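Local coordinates for protein GTP pyrophosphokinase (Streptococcus pneumoniae, PDB 2BE3) that probably transfers pyrophosphate from ATP to GTP or GDP, making the stringent-response alarmone (p)ppGpp, at residues P41-T46 with M82-D87; R48-E53 with H71-I76; Y119-V124 with Q144-A149. One frame throughout, in Å; residues are numbered along the deposited sequence.

In the fold
All three contacts reach one mixed beta sheet, the core of a RelA/SpoT-type nucleotidyltransferase fold. Interactions 1 and 3 lie side by side, their centres about 9 Å apart. They meet where strand 77-83 runs parallel to strand 137-147; there Val83 N and Arg146 O, 2.8 Å apart, probably form a hydrogen bond, and Leu148 packs on Met82. Interaction 2 sits at the far end of strand 42-49, on the opposite side of the chain's centre and about 23 Å from interaction 1 between centres. Its centre is about 18 Å from that of interaction 3, with nearest atoms about 6 Å apart. Along the chain it is nested inside the loop that interaction 1 closes.

Interaction 1 of 3, residues P41-T46 with M82-D87; sequences PIEFVT and MVQFVD
Glu43 and Phe44 both face Met82, a classic beta bulge in the antiparallel pairing of edge strand 42-49 with strand 77-83. Glu43 N donates to Met82 O at 2.8 Å, and Met82 N returns a nearly straight bond to Phe44 O, also at 2.8 Å. The extra residue is taken up at Glu43, whose psi of -45° is helical rather than extended. On the other side of the bulge Ile42 and Val83 form a non-hydrogen-bonded pair, and Pro41 O receives a CA-H contact from Val83 CA at 3.3 Å and a weak bond from Gln84 N. Ile42 and Val83 turn their side chains to one face of the sheet, against Val92 of helix 89-97. Phe44 and Met82 turn to the other, where Leu148 of helix 148-164 covers both. Met82, modelled as selenomethionine, buries more surface here than any other residue of the pair of segments. Its chain crosses that of Phe44 at about a right angle: the two CB atoms meet at 3.8 Å, and Met82 CB lies at the edge of the phenyl ring while the ring itself leads off from the neighbouring strand. Two successive bends, chi2 59° and chi3 63°, turn the rest of Met82 along strand 42-49 toward Thr46 and set its methyl CE 4.0 Å from Thr46 CB. Glu43 uses a different route. With CG beside the backbone N and the chain extended beyond it, its CB and CG pass by Met82 O and the carboxylate goes on to the residue after strand 77-83. There it crosses the Gln84 side chain obliquely, and Glu43 OE2 rests 3.5 Å from Gln84 CG.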
loop_
_atom_site.group_PDB
_atom_site.type_symbol
_atom_site.label_atom_id
_atom_site.label_comp_id
_atom_site.label_asym_id
_atom_site.label_seq_id
_atom_site.Cartn_x
_atom_site.Cartn_y
_atom_site.Cartn_z
ATOM N N PRO A 41 16.684 -10.160 5.467
ATOM C CA PRO A 41 17.109 -10.886 4.240
ATOM C C PRO A 41 17.006 -9.984 2.993
ATOM O O PRO A 41 17.937 -9.959 2.154
ATOM C CB PRO A 41 16.134 -12.053 4.130
ATOM C CG PRO A 41 15.063 -11.817 5.180
ATOM C CD PRO A 41 15.580 -10.833 6.177
ATOM N N ILE A 42 15.918 -9.213 2.933
ATOM C CA ILE A 42 15.665 -8.251 1.876
ATOM C C ILE A 42 16.498 -7.008 2.028
ATOM O O ILE A 42 16.370 -6.334 3.038
ATOM C CB ILE A 42 14.167 -7.841 1.894
ATOM C CG1 ILE A 42 13.293 -9.101 1.718
ATOM C CG2 ILE A 42 13.895 -6.700 0.883
ATOM C CD1 ILE A 42 11.815 -8.883 1.821
ATOM N N GLU A 43 17.309 -6.667 1.015
ATOM C CA GLU A 43 18.044 -5.423 1.011
ATOM C C GLU A 43 17.404 -4.319 0.208
ATOM O O GLU A 43 17.420 -3.168 0.615
ATOM C CB GLU A 43 19.447 -5.623 0.420
ATOM C CG GLU A 43 20.240 -6.764 1.017
ATOM C CD GLU A 43 21.736 -6.590 0.810
ATOM O OE1 GLU A 43 22.194 -5.456 0.507
ATOM O OE2 GLU A 43 22.457 -7.593 0.964
ATOM N N PHE A 44 16.953 -4.666 -0.990
ATOM C CA PHE A 44 16.449 -3.698 -1.949
ATOM C C PHE A 44 15.179 -4.244 -2.541
ATOM O O PHE A 44 15.041 -5.442 -2.731
ATOM C CB PHE A 44 17.452 -3.389 -3.071
ATOM C CG PHE A 44 18.788 -2.884 -2.580
ATOM C CD1 PHE A 44 18.911 -1.601 -2.026
ATOM C CD2 PHE A 44 19.925 -3.689 -2.678
ATOM C CE1 PHE A 44 20.160 -1.143 -1.542
ATOM C CE2 PHE A 44 21.196 -3.223 -2.212
ATOM C CZ PHE A 44 21.300 -1.964 -1.640
ATOM N N VAL A 45 14.230 -3.348 -2.766
ATOM C CA VAL A 45 13.014 -3.669 -3.438
ATOM C C VAL A 45 12.778 -2.675 -4.549
ATOM O O VAL A 45 12.782 -1.479 -4.351
ATOM C CB VAL A 45 11.771 -3.732 -2.516
ATOM C CG1 VAL A 45 10.497 -4.059 -3.368
ATOM C CG2 VAL A 45 11.965 -4.737 -1.412
ATOM N N THR A 46 12.425 -3.227 -5.696
ATOM C CA THR A 46 12.237 -2.472 -6.915
ATOM C C THR A 46 10.933 -2.972 -7.566
ATOM O O THR A 46 10.491 -4.072 -7.266
ATOM C CB THR A 46 13.513 -2.698 -7.708
ATOM O OG1 THR A 46 14.386 -1.572 -7.463
ATOM C CG2 THR A 46 13.306 -2.841 -9.103
HETATM N N MSE A 82 15.747 -7.977 -3.751
HETATM C CA MSE A 82 17.169 -8.273 -3.677
HETATM C C MSE A 82 17.532 -8.785 -2.293
HETATM O O MSE A 82 17.184 -8.172 -1.297
HETATM C CB MSE A 82 17.991 -7.021 -4.034
HETATM C CG MSE A 82 18.624 -7.070 -5.449
HETATM SE SE MSE A 82 17.288 -7.262 -6.947
HETATM C CE MSE A 82 16.259 -5.421 -6.616
ATOM N N VAL A 83 18.195 -9.932 -2.244
ATOM C CA VAL A 83 18.543 -10.599 -1.002
ATOM C C VAL A 83 20.049 -10.767 -0.969
ATOM O O VAL A 83 20.711 -10.709 -2.015
ATOM C CB VAL A 83 17.818 -12.001 -0.832
ATOM C CG1 VAL A 83 16.278 -11.848 -0.834
ATOM C CG2 VAL A 83 18.252 -12.991 -1.910
ATOM N N GLN A 84 20.595 -10.964 0.228
ATOM C CA GLN A 84 22.013 -11.140 0.399
ATOM C C GLN A 84 22.477 -12.505 -0.119
ATOM O O GLN A 84 23.420 -12.589 -0.930
ATOM C CB GLN A 84 22.317 -11.016 1.878
ATOM C CG GLN A 84 23.707 -10.634 2.216
ATOM C CD GLN A 84 23.851 -10.197 3.656
ATOM O OE1 GLN A 84 23.197 -10.735 4.572
ATOM N NE2 GLN A 84 24.741 -9.224 3.876
ATOM N N PHE A 85 21.819 -13.578 0.330
ATOM C CA PHE A 85 22.284 -14.931 0.041
ATOM C C PHE A 85 21.292 -15.724 -0.796
ATOM O O PHE A 85 20.077 -15.560 -0.655
ATOM C CB PHE A 85 22.502 -15.688 1.346
ATOM C CG PHE A 85 23.591 -15.120 2.216
ATOM C CD1 PHE A 85 24.926 -15.366 1.923
ATOM C CD2 PHE A 85 23.278 -14.383 3.350
ATOM C CE1 PHE A 85 25.924 -14.868 2.716
ATOM C CE2 PHE A 85 24.294 -13.891 4.164
ATOM C CZ PHE A 85 25.615 -14.124 3.837
ATOM N N VAL A 86 21.811 -16.615 -1.633
ATOM C CA VAL A 86 20.977 -17.628 -2.307
ATOM C C VAL A 86 19.997 -18.313 -1.326
ATOM O O VAL A 86 18.821 -18.492 -1.626
ATOM C CB VAL A 86 21.860 -18.737 -2.989
ATOM C CG1 VAL A 86 20.992 -19.897 -3.561
ATOM C CG2 VAL A 86 22.718 -18.156 -4.046
ATOM N N ASP A 87 20.501 -18.713 -0.160
ATOM C CA ASP A 87 19.686 -19.417 0.815
ATOM C C ASP A 87 18.683 -18.470 1.507
ATOM O O ASP A 87 17.849 -18.913 2.264
ATOM C CB ASP A 87 20.601 -20.070 1.839
ATOM C CG ASP A 87 21.291 -21.341 1.317
ATOM O OD1 ASP A 87 21.142 -21.765 0.150
ATOM O OD2 ASP A 87 22.010 -21.960 2.113
#

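Interaction 2 of 3, residues R48-E53 with H71-I76; sequences RVKPIE and HDLQDI
Asp75 is gripped twice by Arg48, at its backbone carbonyl as well as at its carboxylate. Both terminal nitrogens of the guanidinium converge end-on upon the carbonyl: Arg48 NH1 lies 2.9 Å and Arg48 NH2 3.1 Å from Asp75 O, which sits near the guanidinium plane. A first torsion of 55° places Arg48 CG in the crowded position between backbone N and carbonyl carbon, and a bend at chi2 swings the chain back so that one guanidinium face lies over Lys50 CA. Asp75 OD2 is shared by two cations, in a salt bridge from Arg48 NH2 at 3.0 Å whose hydrogen bond is weak and another from Lys50 NZ at 3.1 Å, on the syn side but tilted out of the carboxylate plane. Lys50 N also donates to Ile76 O at 2.9 Å, and Val49 CG1 packs on Ile76 CG2 at 4.1 Å. The contact thus ties the end of strand 42-49 and the turn into helix 52-62 to the loop between helix 69-72 and strand 77-83. Lys58 of helix 52-62 adds a salt bridge to Asp75 OD1. One buried carboxylate, both oxygens engaged, offsets part of the charge of three basic side chains and would probably stay ionised.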
loop_
_atom_site.group_PDB
_atom_site.type_symbol
_atom_site.label_atom_id
_atom_site.label_comp_id
_atom_site.label_asym_id
_atom_site.label_seq_id
_atom_site.Cartn_x
_atom_site.Cartn_y
_atom_site.Cartn_z
ATOM N N ARG A 48 8.162 -2.211 -11.348
ATOM C CA ARG A 48 7.803 -1.497 -12.569
ATOM C C ARG A 48 6.522 -2.091 -13.179
ATOM O O ARG A 48 6.301 -3.256 -13.090
ATOM C CB ARG A 48 8.948 -1.604 -13.588
ATOM C CG ARG A 48 9.358 -3.060 -13.896
ATOM C CD ARG A 48 9.018 -3.340 -15.294
ATOM N NE ARG A 48 9.011 -4.752 -15.719
ATOM C CZ ARG A 48 8.002 -5.630 -15.595
ATOM N NH1 ARG A 48 6.866 -5.328 -14.944
ATOM N NH2 ARG A 48 8.161 -6.839 -16.118
ATOM N N VAL A 49 5.709 -1.271 -13.813
ATOM C CA VAL A 49 4.713 -1.757 -14.756
ATOM C C VAL A 49 5.348 -1.901 -16.129
ATOM O O VAL A 49 6.037 -1.019 -16.577
ATOM C CB VAL A 49 3.506 -0.814 -14.846
ATOM C CG1 VAL A 49 2.522 -1.336 -15.870
ATOM C CG2 VAL A 49 2.866 -0.708 -13.479
ATOM N N LYS A 50 5.106 -3.024 -16.792
ATOM C CA LYS A 50 5.715 -3.289 -18.069
ATOM C C LYS A 50 5.285 -2.182 -19.016
ATOM O O LYS A 50 4.127 -1.779 -18.982
ATOM C CB LYS A 50 5.202 -4.617 -18.539
ATOM C CG LYS A 50 6.136 -5.429 -19.355
ATOM C CD LYS A 50 5.457 -6.738 -19.606
ATOM C CE LYS A 50 6.332 -7.596 -20.478
ATOM N NZ LYS A 50 7.582 -7.924 -19.738
ATOM N N PRO A 51 6.223 -1.619 -19.811
ATOM C CA PRO A 51 5.800 -0.629 -20.794
ATOM C C PRO A 51 4.928 -1.251 -21.868
ATOM O O PRO A 51 5.142 -2.403 -22.240
ATOM C CB PRO A 51 7.117 -0.184 -21.432
ATOM C CG PRO A 51 8.174 -0.680 -20.562
ATOM C CD PRO A 51 7.683 -1.833 -19.820
ATOM N N ILE A 52 3.968 -0.472 -22.360
ATOM C CA ILE A 52 3.008 -0.863 -23.393
ATOM C C ILE A 52 3.644 -1.552 -24.603
ATOM O O ILE A 52 3.076 -2.536 -25.121
ATOM C CB ILE A 52 2.176 0.373 -23.881
ATOM C CG1 ILE A 52 1.307 0.920 -22.744
ATOM C CG2 ILE A 52 1.311 0.043 -25.095
ATOM C CD1 ILE A 52 0.845 2.352 -22.986
ATOM N N GLU A 53 4.787 -1.069 -25.087
ATOM C CA GLU A 53 5.392 -1.712 -26.268
ATOM C C GLU A 53 6.090 -3.050 -25.930
ATOM O O GLU A 53 6.242 -3.911 -26.807
ATOM C CB GLU A 53 6.298 -0.764 -27.088
ATOM C CG GLU A 53 5.617 0.503 -27.700
ATOM C CD GLU A 53 4.491 0.227 -28.721
ATOM O OE1 GLU A 53 4.497 -0.819 -29.420
ATOM O OE2 GLU A 53 3.588 1.087 -28.831
ATOM N N HIS A 71 -4.866 -12.527 -18.145
ATOM C CA HIS A 71 -4.813 -13.869 -17.640
ATOM C C HIS A 71 -3.512 -14.548 -18.003
ATOM O O HIS A 71 -3.068 -15.452 -17.279
ATOM C CB HIS A 71 -6.016 -14.693 -18.187
ATOM C CG HIS A 71 -7.338 -14.009 -18.015
ATOM N ND1 HIS A 71 -7.981 -13.924 -16.795
ATOM C CD2 HIS A 71 -8.131 -13.356 -18.900
ATOM C CE1 HIS A 71 -9.127 -13.277 -16.939
ATOM N NE2 HIS A 71 -9.244 -12.925 -18.207
ATOM N N ASP A 72 -2.926 -14.153 -19.129
ATOM C CA ASP A 72 -1.826 -14.918 -19.729
ATOM C C ASP A 72 -0.466 -14.287 -19.498
ATOM O O ASP A 72 0.517 -15.008 -19.418
ATOM C CB ASP A 72 -2.009 -15.106 -21.244
ATOM C CG ASP A 72 -3.162 -16.059 -21.613
ATOM O OD1 ASP A 72 -3.664 -16.836 -20.757
ATOM O OD2 ASP A 72 -3.557 -16.030 -22.807
ATOM N N LEU A 73 -0.409 -12.954 -19.418
ATOM C CA LEU A 73 0.822 -12.238 -19.137
ATOM C C LEU A 73 1.057 -12.050 -17.633
ATOM O O LEU A 73 0.368 -11.275 -16.977
ATOM C CB LEU A 73 0.821 -10.890 -19.886
ATOM C CG LEU A 73 2.163 -10.203 -20.120
ATOM C CD1 LEU A 73 3.209 -11.216 -20.551
ATOM C CD2 LEU A 73 2.066 -9.037 -21.089
ATOM N N GLN A 74 2.056 -12.728 -17.089
ATOM C CA GLN A 74 2.240 -12.776 -15.639
ATOM C C GLN A 74 2.921 -11.567 -14.971
ATOM O O GLN A 74 2.843 -11.410 -13.755
ATOM C CB GLN A 74 2.964 -14.066 -15.260
ATOM C CG GLN A 74 2.063 -15.319 -15.475
ATOM C CD GLN A 74 2.756 -16.634 -15.080
ATOM O OE1 GLN A 74 3.977 -16.808 -15.280
ATOM N NE2 GLN A 74 1.983 -17.553 -14.505
ATOM N N ASP A 75 3.554 -10.703 -15.753
ATOM C CA ASP A 75 4.445 -9.740 -15.161
ATOM C C ASP A 75 4.218 -8.343 -15.693
ATOM O O ASP A 75 5.157 -7.570 -15.774
ATOM C CB ASP A 75 5.899 -10.170 -15.391
ATOM C CG ASP A 75 6.310 -10.115 -16.876
ATOM O OD1 ASP A 75 5.521 -10.569 -17.742
ATOM O OD2 ASP A 75 7.420 -9.567 -17.170
ATOM N N ILE A 76 2.988 -8.023 -16.069
ATOM C CA ILE A 76 2.633 -6.625 -16.248
ATOM C C ILE A 76 3.000 -5.819 -14.992
ATOM O O ILE A 76 3.594 -4.747 -15.098
ATOM C CB ILE A 76 1.161 -6.449 -16.666
ATOM C CG1 ILE A 76 0.904 -7.185 -17.995
ATOM C CG2 ILE A 76 0.860 -4.978 -16.842
ATOM C CD1 ILE A 76 -0.560 -7.498 -18.276
#

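Interaction 3 of 3, residues Y119-V124 with Q144-A149; sequences YRSYHV and QIRTLA
Strands 122-124 and 144-147 run antiparallel, their axes 4.8 Å apart at closest approach and 158° between directions, as the two arms of a beta hairpin. Tyr122 and Ile145 form the hydrogen-bonded pair, with Tyr122 N 3.2 Å from Ile145 O and Ile145 N 2.8 Å from Tyr122 O; His123 and Gln144 follow as the non-hydrogen-bonded pair. These last two side chains lie side by side, pointing the same way, with imidazole and amide planes 33° apart. Gln144 CG makes a CH-pi contact over the ring face, 3.9 Å from the His123 centroid. Gln144 OE1 is the polar hub: Ser121 OG, anti to its own backbone nitrogen (chi1 -165°), donates to it at 2.8 Å, and Arg146 NH2 from the same strand at 2.6 Å. Two donors on the oxygen fix the turn of the amide, whose nitrogen donates to a water and to Glu142. Tyr119 OH reaches in to bond the same water and His123 NE2, the latter at 2.7 Å, so the imidazole is held at its edge as well as covered on a face. On the other side of the sheet Val124 CG1 meets Ile145 CD1 at 3.8 Å. Ile145 and Tyr122 pack there on Val89 and Val93 of helix 89-97, and Tyr122 OH bonds Glu107 of strand 102-109. Arg120 and Thr147, the N-cap of helix 148-164, both bind Asp187 of helix 170-191, while Tyr119 lies on Trp153 and Ala154. Backbone bonds from Gln144 and Arg146 to Val81 continue the sheet into strand 77-83.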
loop_
_atom_site.group_PDB
_atom_site.type_symbol
_atom_site.label_atom_id
_atom_site.label_comp_id
_atom_site.label_asym_id
_atom_site.label_seq_id
_atom_site.Cartn_x
_atom_site.Cartn_y
_atom_site.Cartn_z
ATOM N N TYR A 119 21.465 -17.659 -16.504
ATOM C CA TYR A 119 20.466 -16.908 -15.719
ATOM C C TYR A 119 20.039 -17.622 -14.442
ATOM O O TYR A 119 19.645 -18.796 -14.476
ATOM C CB TYR A 119 19.255 -16.642 -16.602
ATOM C CG TYR A 119 18.054 -15.986 -15.950
ATOM C CD1 TYR A 119 17.912 -14.599 -15.957
ATOM C CD2 TYR A 119 17.043 -16.757 -15.352
ATOM C CE1 TYR A 119 16.802 -13.958 -15.384
ATOM C CE2 TYR A 119 15.913 -16.134 -14.775
ATOM C CZ TYR A 119 15.805 -14.723 -14.795
ATOM O OH TYR A 119 14.699 -14.083 -14.262
ATOM N N ARG A 120 20.112 -16.902 -13.325
ATOM C CA ARG A 120 19.654 -17.415 -12.027
ATOM C C ARG A 120 18.664 -16.404 -11.480
ATOM O O ARG A 120 18.954 -15.202 -11.481
ATOM C CB ARG A 120 20.824 -17.575 -11.023
ATOM C CG ARG A 120 21.780 -18.749 -11.269
ATOM C CD ARG A 120 22.890 -18.778 -10.240
ATOM N NE ARG A 120 23.636 -17.509 -10.263
ATOM C CZ ARG A 120 24.081 -16.864 -9.187
ATOM N NH1 ARG A 120 23.906 -17.357 -7.963
ATOM N NH2 ARG A 120 24.704 -15.724 -9.336
ATOM N N SER A 121 17.507 -16.885 -11.020
ATOM C CA SER A 121 16.498 -16.047 -10.376
ATOM C C SER A 121 15.419 -16.948 -9.797
ATOM O O SER A 121 15.386 -18.146 -10.078
ATOM C CB SER A 121 15.862 -15.113 -11.399
ATOM O OG SER A 121 15.146 -14.082 -10.761
ATOM N N TYR A 122 14.544 -16.391 -8.974
ATOM C CA TYR A 122 13.448 -17.185 -8.473
ATOM C C TYR A 122 12.187 -16.349 -8.679
ATOM O O TYR A 122 12.157 -15.188 -8.294
ATOM C CB TYR A 122 13.657 -17.528 -6.992
ATOM C CG TYR A 122 12.724 -18.613 -6.469
ATOM C CD1 TYR A 122 13.171 -19.934 -6.341
ATOM C CD2 TYR A 122 11.402 -18.319 -6.091
ATOM C CE1 TYR A 122 12.344 -20.913 -5.840
ATOM C CE2 TYR A 122 10.553 -19.311 -5.607
ATOM C CZ TYR A 122 11.036 -20.597 -5.482
ATOM O OH TYR A 122 10.242 -21.600 -5.005
ATOM N N HIS A 123 11.187 -16.928 -9.335
ATOM C CA HIS A 123 9.974 -16.211 -9.734
ATOM C C HIS A 123 8.816 -16.666 -8.878
ATOM O O HIS A 123 8.569 -17.852 -8.748
ATOM C CB HIS A 123 9.644 -16.455 -11.215
ATOM C CG HIS A 123 10.729 -16.015 -12.162
ATOM N ND1 HIS A 123 10.559 -15.991 -13.529
ATOM C CD2 HIS A 123 12.009 -15.623 -11.940
ATOM C CE1 HIS A 123 11.670 -15.568 -14.105
ATOM N NE2 HIS A 123 12.570 -15.348 -13.164
ATOM N N VAL A 124 8.139 -15.731 -8.242
ATOM C CA VAL A 124 6.872 -16.049 -7.662
ATOM C C VAL A 124 5.760 -15.225 -8.303
ATOM O O VAL A 124 5.812 -13.990 -8.293
ATOM C CB VAL A 124 6.912 -16.271 -6.091
ATOM C CG1 VAL A 124 8.246 -16.014 -5.492
ATOM C CG2 VAL A 124 5.688 -15.753 -5.319
ATOM N N GLN A 144 10.116 -11.367 -8.422
ATOM C CA GLN A 144 11.372 -12.082 -8.570
ATOM C C GLN A 144 12.301 -11.865 -7.375
ATOM O O GLN A 144 12.358 -10.768 -6.797
ATOM C CB GLN A 144 12.049 -11.646 -9.847
ATOM C CG GLN A 144 11.410 -12.275 -11.063
ATOM C CD GLN A 144 12.285 -12.141 -12.257
ATOM O OE1 GLN A 144 13.471 -12.429 -12.192
ATOM N NE2 GLN A 144 11.726 -11.675 -13.354
ATOM N N ILE A 145 13.014 -12.908 -6.980
ATOM C CA ILE A 145 13.893 -12.783 -5.845
ATOM C C ILE A 145 15.289 -13.108 -6.313
ATOM O O ILE A 145 15.514 -14.147 -6.906
ATOM C CB ILE A 145 13.453 -13.698 -4.651
ATOM C CG1 ILE A 145 12.040 -13.342 -4.211
ATOM C CG2 ILE A 145 14.331 -13.426 -3.424
ATOM C CD1 ILE A 145 11.278 -14.486 -3.811
ATOM N N ARG A 146 16.237 -12.235 -6.027
ATOM C CA ARG A 146 17.555 -12.370 -6.595
ATOM C C ARG A 146 18.622 -11.967 -5.597
ATOM O O ARG A 146 18.366 -11.097 -4.764
ATOM C CB ARG A 146 17.665 -11.386 -7.764
ATOM C CG ARG A 146 16.873 -11.770 -8.948
ATOM C CD ARG A 146 16.930 -10.681 -9.965
ATOM N NE ARG A 146 16.177 -11.140 -11.127
ATOM C CZ ARG A 146 16.131 -10.507 -12.292
ATOM N NH1 ARG A 146 16.823 -9.387 -12.488
ATOM N NH2 ARG A 146 15.406 -11.022 -13.266
ATOM N N THR A 147 19.830 -12.521 -5.726
ATOM C CA THR A 147 20.956 -11.913 -5.063
ATOM C C THR A 147 21.428 -10.718 -5.902
ATOM O O THR A 147 21.011 -10.525 -7.069
ATOM C CB THR A 147 22.129 -12.888 -4.816
ATOM O OG1 THR A 147 22.583 -13.443 -6.061
ATOM C CG2 THR A 147 21.719 -13.995 -3.846
ATOM N N LEU A 148 22.288 -9.913 -5.314
ATOM C CA LEU A 148 22.817 -8.768 -6.036
ATOM C C LEU A 148 23.636 -9.238 -7.223
ATOM O O LEU A 148 23.561 -8.641 -8.275
ATOM C CB LEU A 148 23.601 -7.841 -5.085
ATOM C CG LEU A 148 22.634 -6.973 -4.238
ATOM C CD1 LEU A 148 21.780 -6.084 -5.145
ATOM C CD2 LEU A 148 21.674 -7.795 -3.369
ATOM N N ALA A 149 24.383 -10.330 -7.074
ATOM C CA ALA A 149 25.167 -10.840 -8.197
ATOM C C ALA A 149 24.253 -11.418 -9.341
ATOM O O ALA A 149 24.522 -11.162 -10.546
ATOM C CB ALA A 149 26.180 -11.848 -7.721
HETATM O O HOH W 1 13.442 -12.159 -15.748
#